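Local coordinates for protein putative phosphosugar isomerase (Silicibacter pomeroyi DSS-3, PDB 3FJ1) that is of unproven function but probably binds phosphosugars through its two SIS domains and may act as an isomerase or aminotransferase, at residues Leu124-Ala129 / Ile142-Glu147; Glu18-Leu23 / Thr155-Ala160; Pro105-Met110 / Ser130-Val135; Thr59-Ala64 / Ala162-Leu167. One frame throughout, in Å; residues are numbered along the deposited sequence.

Contact 1: Leu124-Ala129 / Ile142-Glu147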
loop_
_atom_site.group_PDB
_atom_site.type_symbol
_atom_site.label_atom_id
_atom_site.label_comp_id
_atom_site.label_asym_id
_atom_site.label_seq_id
_atom_site.Cartn_x
_atom_site.Cartn_y
_atom_site.Cartn_z
ATOM N N LEU A 124 -8.019 17.453 -5.809
ATOM C CA LEU A 124 -8.843 16.870 -6.865
ATOM C C LEU A 124 -10.102 16.349 -6.129
ATOM O O LEU A 124 -10.027 15.419 -5.327
ATOM C CB LEU A 124 -8.143 15.718 -7.580
ATOM C CG LEU A 124 -6.775 16.004 -8.218
ATOM C CD1 LEU A 124 -6.277 14.801 -9.050
ATOM C CD2 LEU A 124 -6.781 17.262 -9.047
ATOM N N THR A 125 -11.231 16.998 -6.372
ATOM C CA THR A 125 -12.456 16.739 -5.606
ATOM C C THR A 125 -13.703 17.005 -6.435
ATOM O O THR A 125 -13.650 17.764 -7.424
ATOM C CB THR A 125 -12.474 17.570 -4.254
ATOM O OG1 THR A 125 -13.625 17.257 -3.463
ATOM C CG2 THR A 125 -12.441 19.059 -4.466
ATOM N N ASN A 126 -14.792 16.339 -6.032
ATOM C CA ASN A 126 -16.121 16.516 -6.660
ATOM C C ASN A 126 -16.931 17.627 -5.964
ATOM O O ASN A 126 -18.074 17.903 -6.352
ATOM C CB ASN A 126 -16.898 15.185 -6.651
ATOM C CG ASN A 126 -17.951 15.101 -7.750
ATOM O OD1 ASN A 126 -17.802 15.682 -8.841
ATOM N ND2 ASN A 126 -19.039 14.358 -7.467
ATOM N N ASP A 127 -16.373 18.222 -4.910
ATOM C CA ASP A 127 -17.017 19.361 -4.250
ATOM C C ASP A 127 -16.030 20.496 -4.043
ATOM O O ASP A 127 -15.248 20.492 -3.084
ATOM C CB ASP A 127 -17.636 18.935 -2.917
ATOM C CG ASP A 127 -18.464 20.040 -2.288
ATOM O OD1 ASP A 127 -18.406 21.194 -2.770
ATOM O OD2 ASP A 127 -19.168 19.738 -1.303
ATOM N N ALA A 128 -16.085 21.486 -4.927
ATOM C CA ALA A 128 -15.199 22.644 -4.841
ATOM C C ALA A 128 -15.435 23.556 -3.621
ATOM O O ALA A 128 -14.650 24.462 -3.379
ATOM C CB ALA A 128 -15.291 23.462 -6.141
ATOM N N ALA A 129 -16.520 23.358 -2.878
ATOM C CA ALA A 129 -16.783 24.172 -1.698
ATOM C C ALA A 129 -16.530 23.404 -0.403
ATOM O O ALA A 129 -16.849 23.901 0.670
ATOM C CB ALA A 129 -18.212 24.719 -1.722
ATOM N N ILE A 142 -13.440 17.743 -10.350
ATOM C CA ILE A 142 -13.406 16.559 -11.237
ATOM C C ILE A 142 -14.647 16.350 -12.126
ATOM O O ILE A 142 -14.629 15.508 -13.047
ATOM C CB ILE A 142 -13.061 15.263 -10.441
ATOM C CG1 ILE A 142 -14.231 14.802 -9.540
ATOM C CG2 ILE A 142 -11.709 15.499 -9.651
ATOM C CD1 ILE A 142 -13.984 13.468 -8.799
ATOM N N HIS A 143 -15.701 17.116 -11.890
ATOM C CA HIS A 143 -16.902 17.030 -12.718
ATOM C C HIS A 143 -17.483 15.615 -12.881
ATOM O O HIS A 143 -17.896 15.222 -13.964
ATOM C CB HIS A 143 -16.629 17.683 -14.100
ATOM C CG HIS A 143 -16.361 19.155 -14.035
ATOM N ND1 HIS A 143 -15.115 19.683 -13.775
ATOM C CD2 HIS A 143 -17.190 20.213 -14.180
ATOM C CE1 HIS A 143 -15.185 21.000 -13.772
ATOM N NE2 HIS A 143 -16.435 21.344 -14.016
ATOM N N ALA A 144 -17.508 14.860 -11.786
ATOM C CA ALA A 144 -18.056 13.515 -11.767
ATOM C C ALA A 144 -19.574 13.605 -11.668
ATOM O O ALA A 144 -20.272 12.700 -12.112
ATOM C CB ALA A 144 -17.530 12.751 -10.564
ATOM N N GLY A 145 -20.066 14.707 -11.101
ATOM C CA GLY A 145 -21.511 14.868 -10.839
ATOM C C GLY A 145 -21.909 14.012 -9.646
ATOM O O GLY A 145 -21.072 13.412 -8.996
ATOM N N PRO A 146 -23.202 13.978 -9.319
ATOM C CA PRO A 146 -23.615 13.167 -8.172
ATOM C C PRO A 146 -23.414 11.663 -8.410
ATOM O O PRO A 146 -23.704 11.160 -9.497
ATOM C CB PRO A 146 -25.120 13.510 -8.005
ATOM C CG PRO A 146 -25.563 14.049 -9.326
ATOM C CD PRO A 146 -24.322 14.677 -9.967
ATOM N N GLU A 147 -22.871 10.975 -7.421
ATOM C CA GLU A 147 -22.714 9.533 -7.513
ATOM C C GLU A 147 -23.881 9.004 -6.720
ATOM O O GLU A 147 -24.197 9.549 -5.682
ATOM C CB GLU A 147 -21.447 9.016 -6.816
ATOM C CG GLU A 147 -20.100 9.724 -7.070
ATOM C CD GLU A 147 -19.428 9.472 -8.428
ATOM O OE1 GLU A 147 -19.135 8.289 -8.835
ATOM O OE2 GLU A 147 -19.130 10.529 -9.056
#

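Contact 2: Glu18-Leu23 / Thr155-Ala160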
loop_
_atom_site.group_PDB
_atom_site.type_symbol
_atom_site.label_atom_id
_atom_site.label_comp_id
_atom_site.label_asym_id
_atom_site.label_seq_id
_atom_site.Cartn_x
_atom_site.Cartn_y
_atom_site.Cartn_z
ATOM N N GLU A 18 -19.511 10.838 -20.878
ATOM C CA GLU A 18 -19.926 12.237 -20.886
ATOM C C GLU A 18 -19.372 13.015 -19.695
ATOM O O GLU A 18 -19.138 14.216 -19.799
ATOM C CB GLU A 18 -21.457 12.371 -20.887
ATOM C CG GLU A 18 -21.935 13.677 -21.508
ATOM C CD GLU A 18 -21.769 13.689 -23.026
ATOM O OE1 GLU A 18 -21.887 12.598 -23.620
ATOM O OE2 GLU A 18 -21.522 14.769 -23.614
ATOM N N ALA A 19 -19.197 12.334 -18.562
ATOM C CA ALA A 19 -18.614 12.951 -17.378
ATOM C C ALA A 19 -17.187 13.383 -17.719
ATOM O O ALA A 19 -16.780 14.497 -17.422
ATOM C CB ALA A 19 -18.599 11.971 -16.198
ATOM N N VAL A 20 -16.408 12.477 -18.316
ATOM C CA VAL A 20 -15.059 12.817 -18.782
ATOM C C VAL A 20 -15.092 13.974 -19.781
ATOM O O VAL A 20 -14.249 14.862 -19.743
ATOM C CB VAL A 20 -14.342 11.559 -19.350
ATOM C CG1 VAL A 20 -13.018 11.924 -19.995
ATOM C CG2 VAL A 20 -14.139 10.516 -18.224
ATOM N N GLN A 21 -16.078 13.969 -20.671
ATOM C CA GLN A 21 -16.227 15.059 -21.633
ATOM C C GLN A 21 -16.457 16.386 -20.922
ATOM O O GLN A 21 -15.837 17.382 -21.290
ATOM C CB GLN A 21 -17.359 14.795 -22.633
ATOM C CG GLN A 21 -17.443 15.803 -23.778
ATOM C CD GLN A 21 -16.178 15.820 -24.599
ATOM O OE1 GLN A 21 -15.380 16.764 -24.514
ATOM N NE2 GLN A 21 -15.933 14.752 -25.326
ATOM N N ARG A 22 -17.284 16.391 -19.882
ATOM C CA ARG A 22 -17.547 17.630 -19.133
ATOM C C ARG A 22 -16.291 18.117 -18.436
ATOM O O ARG A 22 -16.018 19.294 -18.433
ATOM C CB ARG A 22 -18.690 17.470 -18.127
ATOM C CG ARG A 22 -20.036 17.333 -18.797
ATOM C CD ARG A 22 -21.179 17.342 -17.812
ATOM N NE ARG A 22 -22.372 16.806 -18.464
ATOM C CZ ARG A 22 -22.674 15.505 -18.534
ATOM N NH1 ARG A 22 -21.870 14.582 -18.003
ATOM N NH2 ARG A 22 -23.781 15.124 -19.149
ATOM N N LEU A 23 -15.521 17.189 -17.867
ATOM C CA LEU A 23 -14.262 17.524 -17.204
ATOM C C LEU A 23 -13.267 18.102 -18.226
ATOM O O LEU A 23 -12.652 19.110 -17.976
ATOM C CB LEU A 23 -13.690 16.278 -16.500
ATOM C CG LEU A 23 -12.296 16.454 -15.910
ATOM C CD1 LEU A 23 -12.236 17.608 -14.903
ATOM C CD2 LEU A 23 -11.892 15.105 -15.338
ATOM N N THR A 155 -16.350 8.922 -10.048
ATOM C CA THR A 155 -15.367 9.555 -9.186
ATOM C C THR A 155 -13.974 8.988 -9.452
ATOM O O THR A 155 -13.013 9.738 -9.579
ATOM C CB THR A 155 -15.756 9.402 -7.704
ATOM O OG1 THR A 155 -16.881 10.250 -7.426
ATOM C CG2 THR A 155 -14.603 9.818 -6.787
ATOM N N PHE A 156 -13.846 7.659 -9.509
ATOM C CA PHE A 156 -12.522 7.080 -9.821
ATOM C C PHE A 156 -11.970 7.568 -11.181
ATOM O O PHE A 156 -10.844 8.069 -11.269
ATOM C CB PHE A 156 -12.559 5.555 -9.802
ATOM C CG PHE A 156 -11.210 4.953 -10.042
ATOM C CD1 PHE A 156 -10.348 4.747 -8.994
ATOM C CD2 PHE A 156 -10.748 4.723 -11.329
ATOM C CE1 PHE A 156 -9.088 4.228 -9.196
ATOM C CE2 PHE A 156 -9.457 4.193 -11.553
ATOM C CZ PHE A 156 -8.617 3.963 -10.464
ATOM N N VAL A 157 -12.775 7.412 -12.225
ATOM C CA VAL A 157 -12.339 7.751 -13.592
ATOM C C VAL A 157 -12.006 9.216 -13.732
ATOM O O VAL A 157 -10.915 9.543 -14.179
ATOM C CB VAL A 157 -13.339 7.260 -14.666
ATOM C CG1 VAL A 157 -12.929 7.757 -16.042
ATOM C CG2 VAL A 157 -13.424 5.711 -14.651
ATOM N N THR A 158 -12.916 10.099 -13.321
ATOM C CA THR A 158 -12.695 11.545 -13.432
ATOM C C THR A 158 -11.557 12.069 -12.541
ATOM O O THR A 158 -10.833 12.980 -12.947
ATOM C CB THR A 158 -13.975 12.375 -13.173
ATOM O OG1 THR A 158 -14.477 12.128 -11.856
ATOM C CG2 THR A 158 -15.060 12.074 -14.236
ATOM N N SER A 159 -11.389 11.489 -11.354
ATOM C CA SER A 159 -10.251 11.853 -10.484
ATOM C C SER A 159 -8.928 11.590 -11.222
ATOM O O SER A 159 -8.008 12.441 -11.261
ATOM C CB SER A 159 -10.303 11.102 -9.150
ATOM O OG SER A 159 -11.391 11.553 -8.320
ATOM N N ALA A 160 -8.809 10.380 -11.779
ATOM C CA ALA A 160 -7.633 10.014 -12.498
ATOM C C ALA A 160 -7.427 10.889 -13.735
ATOM O O ALA A 160 -6.312 11.354 -13.971
ATOM C CB ALA A 160 -7.634 8.493 -12.845
#

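Contact 3: Pro105-Met110 / Ser130-Val135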
loop_
_atom_site.group_PDB
_atom_site.type_symbol
_atom_site.label_atom_id
_atom_site.label_comp_id
_atom_site.label_asym_id
_atom_site.label_seq_id
_atom_site.Cartn_x
_atom_site.Cartn_y
_atom_site.Cartn_z
ATOM N N PRO A 105 -11.933 14.449 7.863
ATOM C CA PRO A 105 -11.060 15.227 8.721
ATOM C C PRO A 105 -9.576 14.872 8.598
ATOM O O PRO A 105 -8.744 15.758 8.663
ATOM C CB PRO A 105 -11.591 14.927 10.133
ATOM C CG PRO A 105 -13.025 14.555 9.914
ATOM C CD PRO A 105 -13.053 13.849 8.613
ATOM N N ASP A 106 -9.251 13.590 8.459
ATOM C CA ASP A 106 -7.862 13.181 8.290
ATOM C C ASP A 106 -7.231 13.730 7.011
ATOM O O ASP A 106 -6.114 14.226 7.032
ATOM C CB ASP A 106 -7.735 11.657 8.318
ATOM C CG ASP A 106 -7.869 11.081 9.713
ATOM O OD1 ASP A 106 -8.051 11.847 10.693
ATOM O OD2 ASP A 106 -7.813 9.841 9.812
ATOM N N ILE A 107 -7.951 13.631 5.898
ATOM C CA ILE A 107 -7.453 14.138 4.611
ATOM C C ILE A 107 -7.288 15.672 4.658
ATOM O O ILE A 107 -6.305 16.215 4.164
ATOM C CB ILE A 107 -8.355 13.657 3.446
ATOM C CG1 ILE A 107 -8.423 12.117 3.410
ATOM C CG2 ILE A 107 -7.927 14.232 2.102
ATOM C CD1 ILE A 107 -7.094 11.390 3.355
ATOM N N VAL A 108 -8.237 16.344 5.292
ATOM C CA VAL A 108 -8.199 17.793 5.461
ATOM C C VAL A 108 -7.004 18.184 6.338
ATOM O O VAL A 108 -6.259 19.123 6.005
ATOM C CB VAL A 108 -9.551 18.316 6.043
ATOM C CG1 VAL A 108 -9.465 19.791 6.416
ATOM C CG2 VAL A 108 -10.688 18.111 5.029
ATOM N N ALA A 109 -6.780 17.441 7.431
ATOM C CA ALA A 109 -5.685 17.732 8.358
ATOM C C ALA A 109 -4.310 17.567 7.721
ATOM O O ALA A 109 -3.434 18.389 7.938
ATOM C CB ALA A 109 -5.776 16.890 9.618
HETATM N N MSE A 110 -4.128 16.489 6.970
HETATM C CA MSE A 110 -2.865 16.210 6.336
HETATM C C MSE A 110 -2.594 17.263 5.255
HETATM O O MSE A 110 -1.461 17.787 5.144
HETATM C CB MSE A 110 -2.872 14.790 5.791
HETATM C CG MSE A 110 -1.565 14.313 5.236
HETATM SE SE MSE A 110 -0.110 14.042 6.541
HETATM C CE MSE A 110 0.592 15.780 6.175
ATOM N N SER A 130 -15.901 22.229 -0.511
ATOM C CA SER A 130 -15.639 21.363 0.637
ATOM C C SER A 130 -14.575 21.884 1.589
ATOM O O SER A 130 -13.801 22.776 1.247
ATOM C CB SER A 130 -15.153 20.017 0.121
ATOM O OG SER A 130 -13.935 20.219 -0.545
ATOM N N PRO A 131 -14.537 21.333 2.807
ATOM C CA PRO A 131 -13.457 21.645 3.739
ATOM C C PRO A 131 -12.040 21.491 3.118
ATOM O O PRO A 131 -11.181 22.334 3.337
ATOM C CB PRO A 131 -13.705 20.657 4.888
ATOM C CG PRO A 131 -15.197 20.483 4.880
ATOM C CD PRO A 131 -15.564 20.466 3.420
ATOM N N LEU A 132 -11.821 20.437 2.334
ATOM C CA LEU A 132 -10.544 20.199 1.664
ATOM C C LEU A 132 -10.218 21.329 0.706
ATOM O O LEU A 132 -9.097 21.829 0.704
ATOM C CB LEU A 132 -10.586 18.870 0.896
ATOM C CG LEU A 132 -9.273 18.414 0.235
ATOM C CD1 LEU A 132 -8.109 18.260 1.274
ATOM C CD2 LEU A 132 -9.513 17.076 -0.545
ATOM N N ALA A 133 -11.188 21.727 -0.112
ATOM C CA ALA A 133 -10.980 22.849 -1.002
ATOM C C ALA A 133 -10.463 24.029 -0.189
ATOM O O ALA A 133 -9.523 24.727 -0.598
ATOM C CB ALA A 133 -12.266 23.212 -1.748
ATOM N N GLY A 134 -11.046 24.232 0.989
ATOM C CA GLY A 134 -10.710 25.364 1.823
ATOM C C GLY A 134 -9.321 25.409 2.385
ATOM O O GLY A 134 -8.856 26.481 2.778
ATOM N N VAL A 135 -8.652 24.257 2.447
ATOM C CA VAL A 135 -7.258 24.193 2.932
ATOM C C VAL A 135 -6.238 23.992 1.796
ATOM O O VAL A 135 -5.037 23.801 2.064
ATOM C CB VAL A 135 -7.074 23.126 4.050
ATOM C CG1 VAL A 135 -8.017 23.428 5.269
ATOM C CG2 VAL A 135 -7.276 21.699 3.515
#

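Contact 4: Thr59-Ala64 / Ala162-Leu167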
loop_
_atom_site.group_PDB
_atom_site.type_symbol
_atom_site.label_atom_id
_atom_site.label_comp_id
_atom_site.label_asym_id
_atom_site.label_seq_id
_atom_site.Cartn_x
_atom_site.Cartn_y
_atom_site.Cartn_z
ATOM N N THR A 59 -2.115 6.114 -6.439
ATOM C CA THR A 59 -1.132 5.161 -6.939
ATOM C C THR A 59 -0.956 5.307 -8.448
ATOM O O THR A 59 0.173 5.365 -8.947
ATOM C CB THR A 59 -1.536 3.730 -6.589
ATOM O OG1 THR A 59 -1.626 3.612 -5.160
ATOM C CG2 THR A 59 -0.534 2.691 -7.182
ATOM N N TYR A 60 -2.071 5.375 -9.170
ATOM C CA TYR A 60 -2.086 5.614 -10.613
ATOM C C TYR A 60 -1.294 6.896 -10.966
ATOM O O TYR A 60 -0.363 6.864 -11.770
ATOM C CB TYR A 60 -3.547 5.687 -11.061
ATOM C CG TYR A 60 -3.851 5.576 -12.536
ATOM C CD1 TYR A 60 -2.970 5.996 -13.512
ATOM C CD2 TYR A 60 -5.114 5.155 -12.950
ATOM C CE1 TYR A 60 -3.311 5.946 -14.867
ATOM C CE2 TYR A 60 -5.451 5.121 -14.285
ATOM C CZ TYR A 60 -4.557 5.504 -15.232
ATOM O OH TYR A 60 -4.925 5.449 -16.537
ATOM N N LEU A 61 -1.613 7.994 -10.289
ATOM C CA LEU A 61 -0.954 9.252 -10.536
ATOM C C LEU A 61 0.523 9.286 -10.103
ATOM O O LEU A 61 1.282 10.046 -10.697
ATOM C CB LEU A 61 -1.736 10.391 -9.909
ATOM C CG LEU A 61 -3.174 10.592 -10.448
ATOM C CD1 LEU A 61 -3.848 11.756 -9.661
ATOM C CD2 LEU A 61 -3.201 10.816 -11.964
ATOM N N SER A 62 0.912 8.446 -9.140
ATOM C CA SER A 62 2.305 8.352 -8.722
ATOM C C SER A 62 3.127 7.740 -9.853
ATOM O O SER A 62 4.176 8.269 -10.216
ATOM C CB SER A 62 2.448 7.548 -7.432
ATOM O OG SER A 62 1.705 8.167 -6.410
ATOM N N TYR A 63 2.649 6.645 -10.440
ATOM C CA TYR A 63 3.328 6.085 -11.621
ATOM C C TYR A 63 3.407 7.111 -12.748
ATOM O O TYR A 63 4.471 7.292 -13.360
ATOM C CB TYR A 63 2.628 4.830 -12.141
ATOM C CG TYR A 63 3.048 3.611 -11.389
ATOM C CD1 TYR A 63 4.275 3.010 -11.650
ATOM C CD2 TYR A 63 2.246 3.086 -10.376
ATOM C CE1 TYR A 63 4.701 1.894 -10.932
ATOM C CE2 TYR A 63 2.642 1.936 -9.664
ATOM C CZ TYR A 63 3.880 1.366 -9.935
ATOM O OH TYR A 63 4.273 0.263 -9.191
ATOM N N ALA A 64 2.288 7.784 -13.017
ATOM C CA ALA A 64 2.214 8.772 -14.091
ATOM C C ALA A 64 3.215 9.902 -13.858
ATOM O O ALA A 64 3.914 10.301 -14.757
ATOM C CB ALA A 64 0.764 9.348 -14.221
ATOM N N ALA A 162 -8.532 13.984 -14.259
ATOM C CA ALA A 162 -8.122 15.308 -13.764
ATOM C C ALA A 162 -6.623 15.362 -13.465
ATOM O O ALA A 162 -5.934 16.317 -13.875
ATOM C CB ALA A 162 -8.945 15.743 -12.553
ATOM N N GLY A 163 -6.130 14.376 -12.709
ATOM C CA GLY A 163 -4.699 14.282 -12.390
ATOM C C GLY A 163 -3.836 14.101 -13.633
ATOM O O GLY A 163 -2.775 14.721 -13.760
ATOM N N LEU A 164 -4.286 13.272 -14.564
ATOM C CA LEU A 164 -3.551 13.064 -15.819
ATOM C C LEU A 164 -3.492 14.327 -16.686
ATOM O O LEU A 164 -2.464 14.590 -17.303
ATOM C CB LEU A 164 -4.083 11.854 -16.615
ATOM C CG LEU A 164 -3.766 10.464 -16.012
ATOM C CD1 LEU A 164 -4.581 9.419 -16.769
ATOM C CD2 LEU A 164 -2.241 10.078 -15.927
HETATM N N MSE A 165 -4.598 15.070 -16.750
HETATM C CA MSE A 165 -4.675 16.370 -17.485
HETATM C C MSE A 165 -3.646 17.334 -16.904
HETATM O O MSE A 165 -2.914 17.995 -17.634
HETATM C CB MSE A 165 -6.071 16.989 -17.364
HETATM C CG MSE A 165 -7.149 16.304 -18.200
HETATM SE SE MSE A 165 -8.935 16.943 -17.685
HETATM C CE MSE A 165 -8.897 18.827 -18.269
ATOM N N LEU A 166 -3.542 17.361 -15.581
ATOM C CA LEU A 166 -2.621 18.273 -14.908
ATOM C C LEU A 166 -1.203 17.896 -15.258
ATOM O O LEU A 166 -0.412 18.740 -15.668
ATOM C CB LEU A 166 -2.843 18.230 -13.391
ATOM C CG LEU A 166 -2.009 19.140 -12.485
ATOM C CD1 LEU A 166 -2.240 20.630 -12.826
ATOM C CD2 LEU A 166 -2.332 18.818 -10.988
ATOM N N LEU A 167 -0.887 16.606 -15.139
ATOM C CA LEU A 167 0.441 16.115 -15.453
ATOM C C LEU A 167 0.810 16.330 -16.925
ATOM O O LEU A 167 1.957 16.635 -17.243
ATOM C CB LEU A 167 0.557 14.634 -15.096
ATOM C CG LEU A 167 0.504 14.296 -13.608
ATOM C CD1 LEU A 167 0.486 12.777 -13.390
ATOM C CD2 LEU A 167 1.643 14.958 -12.897
#

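Contact 1: Leu124-Ala129 / Ile142-Glu147
Asn-126 reaches across to Ile-142, Ala-144 and Gly-145 and binds the loop with its whole side chain. Its chi1 of -155° sets CG roughly anti to the backbone N and brings the amide within bonding distance of 142-147. CB of Asn-126 lies 4.0 Å from both CG1 and CD1 of Ile-142. CG then passes CB of Ala-144. Asn-126 OD1 accepts the backbone N-H of Ala-144 at 3.1 Å (N to OD1), a bent bond that arrives above the carbonyl plane. A second, weak bond reaches OD1 from Gly-145 N. Asn-126 ND2 donates to the backbone O of Gly-145 at 2.7 Å. That O lies close to the plane of the Asn-126 amide, but ND2 stands above the Gly-145 carbonyl plane. The two ends of the amide thus fix its rotation. With a leucine in its place, the N-H of Ala-144 and the carbonyl of Gly-145 would probably lose their mates, leaving the loop freer to shift.

Closer to the sheet, Ile-142 N donates to Thr-125 O at 2.9 Å, nearly straight at 164°. This continues the parallel pairing one residue past the end of strand 138-141. CG2 of Ile-142 packs 4.1 Å from CB of Leu-124. Thr-125 OG1 is hydrogen-bonded to Ser-99 O, and it also accepts Asp-127 N in an ST turn. The contact ties together two loops at the C-terminal ends of the SIS-domain strands, the side where SIS domains commonly bind phosphosugars. Its chemistry is mainly amide to backbone: directional bonds hold the loop path, and Ile-142 adds apolar packing.

Contact 2: Glu18-Leu23 / Thr155-Ala160
Val-20 and Val-157 meet through one methyl each, CG2 of Val-20 standing 3.7 Å from CG1 of Val-157. The two side chains cross at about a right angle. Thr-158 presents its methyl rather than its hydroxyl, and CG2 lies 4.0 Å from CB of Ala-19. Leu-23 comes in one turn further on. Its CD2 rests 3.4 Å from the backbone O of Thr-158 and 4.1 Å from CB of the same residue. Its CG is anti to the backbone N (chi1 173°), which sends the branched end across to helix 153-171.

The two helices run in broadly the same direction. The pair joins the N-terminal helix 8-41 to helix 153-171 of the first SIS domain, an alpha/beta domain built on a five-stranded parallel sheet. The short axes approach to 9.8 Å and cross at -30°. Ala-19 and Thr-158 face each other at the interface, and the nearest CA atoms, those of Val-20 and Thr-158, are 6.0 Å apart. Helix 183-191 joins in, with Leu-187 touching both valines.

No hydrogen bond crosses between the two segments. The hydroxyls of Thr-158 and Ser-159 bond back within their own helix. That of Thr-158 sits between the backbone N and the carbonyl carbon and bonds to Lys-154 O, one turn back. Ser-159 OG donates to Thr-155 O at 2.7 Å. The same oxygen takes the helical bond from Ser-159 N on the opposite face of its carbonyl plane. Thr-155 N donates to OE1 of Glu-147.

Contact 3: Pro105-Met110 / Ser130-Val135
The chi1 of Val-108, 172°, places CG1 anti to the backbone N and CG2 beside it, and the two methyls part, one to Pro-131 and Leu-132, the other to Val-135. CG2 of Val-108 lies 3.7 Å from the backbone N of Leu-132 and 4.0 Å from CB of Pro-131. CG1 of Val-108 lies 4.1 Å from CG1 of Val-135, and these two side chains cross at about a right angle. CG2 of Val-135 lies 3.7 Å from the backbone O of Val-108. Leu-132 has CG anti to its own N (chi1 -175°), and its end bends back to Ile-107. There CD1 of Leu-132 packs 4.1 Å from CG2 of Ile-107 and 4.0 Å from the backbone O of Ile-107.

Ser-130 is the N-cap of the short helix. Its OG accepts Ala-133 N at 3.2 Å and also bonds to Asp-127 O, so the helix start is tied to the turn before it. The backbone of Leu-132 is bonded to Gly-102, in the loop leading to helix 105-116.

That helix follows strand 93-99 and a serine- and glycine-containing loop, which in SIS domains commonly holds the sugar phosphate. The short helix 131-134 joins strands 120-125 and 138-141, so the contact sets two beta-alpha-beta connections side by side on one flank of the sheet. Asp-106, which makes no contact with 130-135, forms a salt bridge to Arg-213 of the second subunit. Between the two segments no hydrogen bond is made. Their fit rests on branched methyls, and the polar bonds cap the short helix and tie it to the neighbouring loops.

Contact 4: Thr59-Ala64 / Ala162-Leu167
Leu-164 CD1 comes obliquely to the ring of Tyr-60, at its CE1 and hydroxyl end, with CD1 4.0 Å from OH. The two side chains cross at about a right angle. The Tyr-60 side chain also touches Pro-309, Leu-310 and Ala-218, and its OH bonds to Leu-306 O.

The other branch of Leu-164, CD2, lies 3.5 Å from CB of Ala-64. CD1 of Leu-167 reaches CB of Ala-64 at 3.5 Å, so two leucines hold this alanine. Leu-61 has CG anti to its carbonyl carbon (chi1 -62°). Its CD2 sits 3.7 Å from the backbone N of Leu-164, and its CD1 is 3.8 Å from CA of Gly-163. A beta carbon on Gly-163 would clash with that CD1. Cutting Leu-164 back to an alanine would probably open a gap beside Ala-64 and leave the hydroxyl end of Tyr-60 without its methyl neighbour.

Helices 53-69 and 153-171 run almost parallel, with short axes 10.1 Å apart and crossing at -16°. They are neighbours in the first SIS domain, and Leu-124 of the sheet touches both Leu-61 and Gly-163. No hydrogen bond joins the segments, so their buried fit depends on apolar shape.

Contacts 2 and 4 share helix 153-171, and their centres lie 13 Å apart. Leu-23 CD2 touches Ala-162 N at 3.7 Å, linking them. Contact 1, 9 Å from contact 2 between centres, meets that helix near its start. There Glu-147 OE2 and Thr-155 OG1, 2.8 Å apart, probably form a hydrogen bond. Contact 1 also reaches contact 4 through Leu-124 CD1, 3.9 Å from Leu-61 CD1. Contact 3 lies 14 Å from contact 1, centre to centre. It touches contact 1 but neither contact 2 nor contact 4. Contact 1 sits at the C-terminal strand ends, where SIS domains usually bind phosphosugars, and contact 3 includes the start of the helix after the serine-containing loop.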